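Local coordinates for protein N-glycosylase/DNA lyase (Methanocaldococcus jannaschii, PDB 3FHF) that is an N-glycosylase/DNA lyase of the 8-oxoguanine DNA glycosylase family, an all-helical protein of the helix-hairpin-helix clan, at residues A138-R143 against V150-R155; I185-G190 against L195-L200. One frame throughout, in Å; residues are numbered along the deposited sequence.

Interaction 1. Residues A138-R143 against V150-R155; sequences ASHFLR and VAIIDR
Ile152 carries its CD1 methyl up to His140 and Arg143, joining loop 150-155 to helix 135-144, the second helix of a helix-hairpin-helix motif. The branch leaves with CG1 anti to the carbonyl carbon (chi1 -57°) and then runs extended. CG1 therefore lies 3.7 Å from the His140 CA, while CD1 meets the imidazole obliquely, 3.7 Å from CD2. The same methyl sits over one face of the Arg143 guanidinium, 3.5 Å above its plane and offset toward the rim; the two side chains are roughly perpendicular. Bends at chi2 (-73°) and chi3 (-63°) fold the arginine back over the methyl, and a salt bridge from NH1 to Asp201 would restrain the group there. His140 NE2 bonds to the terminal carboxylate of Lys214, so both polar ends are engaged beyond the loop. Two residues earlier in the loop, Val150 lays CG2 against the helix, 3.6 Å from Ser139 O and 4.2 Å from Leu142 CB. All touching residues are buried. Ser139 OG bonds to Tyr135 O one turn back and to Arg123, whereas the Ala151 carbonyl oxygen accepts from Tyr179 OH and lies close against the serine methylene, with Ser139 CB to Ala151 O at 3.0 Å.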
# COMPACT_ATOMS: atom_id res chain seq x y z
N ALA A 138 -2.03 -3.32 -5.37
CA ALA A 138 -3.33 -3.83 -4.97
C ALA A 138 -3.40 -3.97 -3.45
O ALA A 138 -4.40 -3.63 -2.83
CB ALA A 138 -3.58 -5.19 -5.63
N SER A 139 -2.32 -4.48 -2.87
CA SER A 139 -2.23 -4.65 -1.43
C SER A 139 -2.26 -3.29 -0.73
O SER A 139 -2.92 -3.12 0.29
CB SER A 139 -0.93 -5.38 -1.07
OG SER A 139 -0.84 -6.61 -1.78
N HIS A 140 -1.54 -2.34 -1.31
CA HIS A 140 -1.45 -1.00 -0.76
C HIS A 140 -2.86 -0.39 -0.73
O HIS A 140 -3.29 0.17 0.28
CB HIS A 140 -0.51 -0.17 -1.65
CG HIS A 140 -0.16 1.17 -1.08
ND1 HIS A 140 0.51 2.13 -1.80
CD2 HIS A 140 -0.37 1.71 0.15
CE1 HIS A 140 0.70 3.20 -1.05
NE2 HIS A 140 0.18 2.97 0.14
N PHE A 141 -3.57 -0.53 -1.85
CA PHE A 141 -4.93 -0.01 -1.97
C PHE A 141 -5.87 -0.64 -0.93
O PHE A 141 -6.57 0.06 -0.22
CB PHE A 141 -5.46 -0.29 -3.39
CG PHE A 141 -6.94 -0.04 -3.55
CD1 PHE A 141 -7.46 1.24 -3.42
CD2 PHE A 141 -7.80 -1.10 -3.79
CE1 PHE A 141 -8.84 1.46 -3.54
CE2 PHE A 141 -9.19 -0.89 -3.92
CZ PHE A 141 -9.70 0.40 -3.79
N LEU A 142 -5.87 -1.97 -0.85
CA LEU A 142 -6.73 -2.66 0.09
C LEU A 142 -6.43 -2.27 1.54
O LEU A 142 -7.35 -2.12 2.36
CB LEU A 142 -6.60 -4.17 -0.10
CG LEU A 142 -7.17 -4.66 -1.45
CD1 LEU A 142 -6.86 -6.13 -1.63
CD2 LEU A 142 -8.69 -4.43 -1.49
N ARG A 143 -5.15 -2.10 1.86
CA ARG A 143 -4.76 -1.68 3.21
C ARG A 143 -5.34 -0.28 3.47
O ARG A 143 -5.96 -0.02 4.51
CB ARG A 143 -3.23 -1.63 3.33
CG ARG A 143 -2.66 -1.58 4.77
CD ARG A 143 -2.86 -0.21 5.43
NE ARG A 143 -2.15 0.85 4.71
CZ ARG A 143 -0.85 1.08 4.81
NH1 ARG A 143 -0.10 0.34 5.61
NH2 ARG A 143 -0.28 2.05 4.10
N VAL A 150 -3.06 -7.99 4.31
CA VAL A 150 -2.27 -7.99 3.08
C VAL A 150 -1.02 -7.13 3.29
O VAL A 150 -1.08 -6.00 3.79
CB VAL A 150 -3.05 -7.45 1.86
CG1 VAL A 150 -4.16 -8.41 1.49
CG2 VAL A 150 -3.61 -6.07 2.16
N ALA A 151 0.11 -7.69 2.89
CA ALA A 151 1.39 -6.99 3.03
C ALA A 151 1.65 -6.16 1.79
O ALA A 151 1.25 -6.53 0.68
CB ALA A 151 2.52 -8.00 3.22
N ILE A 152 2.32 -5.02 1.99
CA ILE A 152 2.69 -4.12 0.91
C ILE A 152 4.19 -4.35 0.79
O ILE A 152 4.97 -3.78 1.55
CB ILE A 152 2.43 -2.65 1.29
CG1 ILE A 152 0.96 -2.47 1.67
CG2 ILE A 152 2.80 -1.74 0.13
CD1 ILE A 152 0.66 -1.13 2.35
N ILE A 153 4.58 -5.18 -0.16
CA ILE A 153 5.97 -5.53 -0.33
C ILE A 153 6.69 -4.63 -1.32
O ILE A 153 6.68 -4.86 -2.52
CB ILE A 153 6.08 -7.02 -0.75
CG1 ILE A 153 5.29 -7.88 0.25
CG2 ILE A 153 7.54 -7.47 -0.78
CD1 ILE A 153 5.31 -9.38 -0.06
N ASP A 154 7.31 -3.58 -0.78
CA ASP A 154 8.04 -2.59 -1.56
C ASP A 154 9.52 -2.95 -1.65
O ASP A 154 9.98 -3.89 -0.99
CB ASP A 154 7.93 -1.22 -0.90
CG ASP A 154 8.36 -1.24 0.56
OD1 ASP A 154 7.49 -1.46 1.43
OD2 ASP A 154 9.56 -1.08 0.83
N ARG A 155 10.27 -2.18 -2.43
CA ARG A 155 11.70 -2.42 -2.61
C ARG A 155 12.53 -2.21 -1.35
O ARG A 155 13.64 -2.73 -1.24
CB ARG A 155 12.24 -1.52 -3.74
CG ARG A 155 12.22 -0.02 -3.45
CD ARG A 155 12.75 0.76 -4.66
NE ARG A 155 12.91 2.19 -4.40
CZ ARG A 155 11.92 3.03 -4.11
NH1 ARG A 155 10.67 2.60 -4.06
NH2 ARG A 155 12.18 4.32 -3.89

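Interaction 2. Residues I185-G190 against L195-L200; sequences ILRDIG and LKLSEL
Leu200 and Leu197 press their CD2 methyls onto the backbone of 185-190, and this side of the contact is tight. Leu200 CD2 lies 3.4 Å from Leu186 O and reaches Gly190 N; its CG is anti to the backbone N (chi1 -177°), which turns the branch toward helix 176-192. Leu197 CD2 rests 3.7 Å from Arg187 N and 3.9 Å from Leu186 CB. Since Gly190 has no side chain, the chain at Leu195 can come close, with the two CA atoms 4.8 Å apart. A nearly straight hydrogen bond ties them: Leu195 N to Gly190 O is 2.8 Å (174°), the donor standing well above the carbonyl plane.

The other side is looser and more polar. A water lies between Arg187 O and Leu195 O, 3.0 Å from the latter. Arg187, partly exposed, bends at chi3 and passes at about a right angle to Leu197, its NH2 3.8 Å from CD1; a salt bridge from NE to Asp149 engages the guanidinium. Within 195-200 itself, Lys196 is the N-cap and its N donates to Glu199 OE2 at 3.0 Å, half of a capping box.

The contact joins the C-terminal part of helix 176-192 to the start of helix 197-209; Leu195 packs against helix 5-18, Ser198 and Glu199 against Ile30 of helix 22-34, and the chain has no strands.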
# COMPACT_ATOMS: atom_id res chain seq x y z
N ILE A 185 5.91 -14.56 5.51
CA ILE A 185 6.99 -14.36 6.47
C ILE A 185 6.64 -13.11 7.29
O ILE A 185 6.72 -13.09 8.52
CB ILE A 185 8.34 -14.15 5.75
CG1 ILE A 185 8.74 -15.41 4.98
CG2 ILE A 185 9.44 -13.80 6.76
CD1 ILE A 185 9.92 -15.22 4.06
N LEU A 186 6.23 -12.05 6.59
CA LEU A 186 5.86 -10.81 7.26
C LEU A 186 4.68 -11.05 8.18
O LEU A 186 4.61 -10.48 9.26
CB LEU A 186 5.51 -9.74 6.23
CG LEU A 186 6.69 -9.25 5.37
CD1 LEU A 186 6.20 -8.36 4.24
CD2 LEU A 186 7.68 -8.50 6.25
N ARG A 187 3.76 -11.91 7.75
CA ARG A 187 2.59 -12.23 8.55
C ARG A 187 3.02 -12.92 9.85
O ARG A 187 2.45 -12.65 10.90
CB ARG A 187 1.64 -13.13 7.74
CG ARG A 187 0.34 -13.50 8.48
CD ARG A 187 -0.62 -14.27 7.57
NE ARG A 187 -1.21 -13.43 6.52
CZ ARG A 187 -0.96 -13.56 5.22
NH1 ARG A 187 -0.12 -14.49 4.78
NH2 ARG A 187 -1.56 -12.75 4.36
N ASP A 188 4.03 -13.79 9.77
CA ASP A 188 4.53 -14.48 10.98
C ASP A 188 5.18 -13.46 11.92
O ASP A 188 5.00 -13.52 13.14
CB ASP A 188 5.56 -15.56 10.62
CG ASP A 188 4.96 -16.71 9.83
OD1 ASP A 188 3.83 -17.13 10.15
OD2 ASP A 188 5.63 -17.20 8.89
N ILE A 189 5.97 -12.55 11.36
CA ILE A 189 6.61 -11.53 12.18
C ILE A 189 5.50 -10.75 12.88
O ILE A 189 5.57 -10.49 14.08
CB ILE A 189 7.47 -10.57 11.31
CG1 ILE A 189 8.74 -11.30 10.86
CG2 ILE A 189 7.83 -9.31 12.11
CD1 ILE A 189 9.57 -10.54 9.85
N GLY A 190 4.47 -10.39 12.12
CA GLY A 190 3.35 -9.66 12.69
C GLY A 190 2.72 -10.36 13.88
O GLY A 190 2.45 -9.74 14.90
N LEU A 195 0.54 -7.94 15.75
CA LEU A 195 0.12 -6.83 14.89
C LEU A 195 -0.39 -7.41 13.58
O LEU A 195 0.11 -8.43 13.12
CB LEU A 195 1.29 -5.89 14.59
CG LEU A 195 1.89 -5.04 15.71
CD1 LEU A 195 3.07 -4.25 15.16
CD2 LEU A 195 0.84 -4.09 16.28
N LYS A 196 -1.39 -6.76 12.99
CA LYS A 196 -1.94 -7.20 11.71
C LYS A 196 -0.96 -6.67 10.67
O LYS A 196 -0.16 -5.79 10.97
CB LYS A 196 -3.31 -6.57 11.47
CG LYS A 196 -4.33 -6.84 12.56
CD LYS A 196 -5.61 -6.06 12.31
CE LYS A 196 -6.56 -6.15 13.49
NZ LYS A 196 -6.86 -7.58 13.83
N LEU A 197 -1.01 -7.20 9.45
CA LEU A 197 -0.10 -6.72 8.41
C LEU A 197 -0.29 -5.24 8.11
O LEU A 197 0.67 -4.54 7.82
CB LEU A 197 -0.27 -7.55 7.13
CG LEU A 197 0.39 -8.93 7.20
CD1 LEU A 197 0.02 -9.74 5.97
CD2 LEU A 197 1.91 -8.77 7.32
N SER A 198 -1.53 -4.76 8.18
CA SER A 198 -1.80 -3.34 7.91
C SER A 198 -1.01 -2.48 8.90
O SER A 198 -0.39 -1.48 8.51
CB SER A 198 -3.30 -3.06 8.07
OG SER A 198 -3.75 -3.47 9.36
N GLU A 199 -1.03 -2.88 10.17
CA GLU A 199 -0.34 -2.16 11.24
C GLU A 199 1.18 -2.32 11.19
O GLU A 199 1.92 -1.34 11.36
CB GLU A 199 -0.85 -2.66 12.60
CG GLU A 199 -2.33 -2.42 12.85
CD GLU A 199 -2.88 -3.21 14.03
OE1 GLU A 199 -3.90 -2.76 14.60
OE2 GLU A 199 -2.33 -4.27 14.37
N LEU A 200 1.63 -3.55 10.97
CA LEU A 200 3.06 -3.83 10.91
C LEU A 200 3.74 -2.94 9.89
O LEU A 200 4.84 -2.44 10.12
CB LEU A 200 3.31 -5.30 10.54
CG LEU A 200 4.78 -5.75 10.53
CD1 LEU A 200 5.31 -5.72 11.95
CD2 LEU A 200 4.91 -7.15 9.94
O HOH W 1 -0.05 -10.52 10.93

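In the fold
Interactions 1 and 2 follow one another along the chain, the first closing before the second opens, and their centres are about 12 Å apart. The centre of interaction 1 lies about 4 Å from the centre of the chain, that of interaction 2 about 14 Å. They share a seam: Ala151 CB packs 3.8 Å from Leu186 CD1, Val150 O lies 3.8 Å from Leu197 CB, and Arg143 NH1 makes a weak hydrogen bond to Ser198 O. Loop 150-155, which packs on helix 135-144 in interaction 1, also touches helices 176-192 and 197-209. These contacts are consistent with the loop linking the motif's second helix to the chain's last two helices.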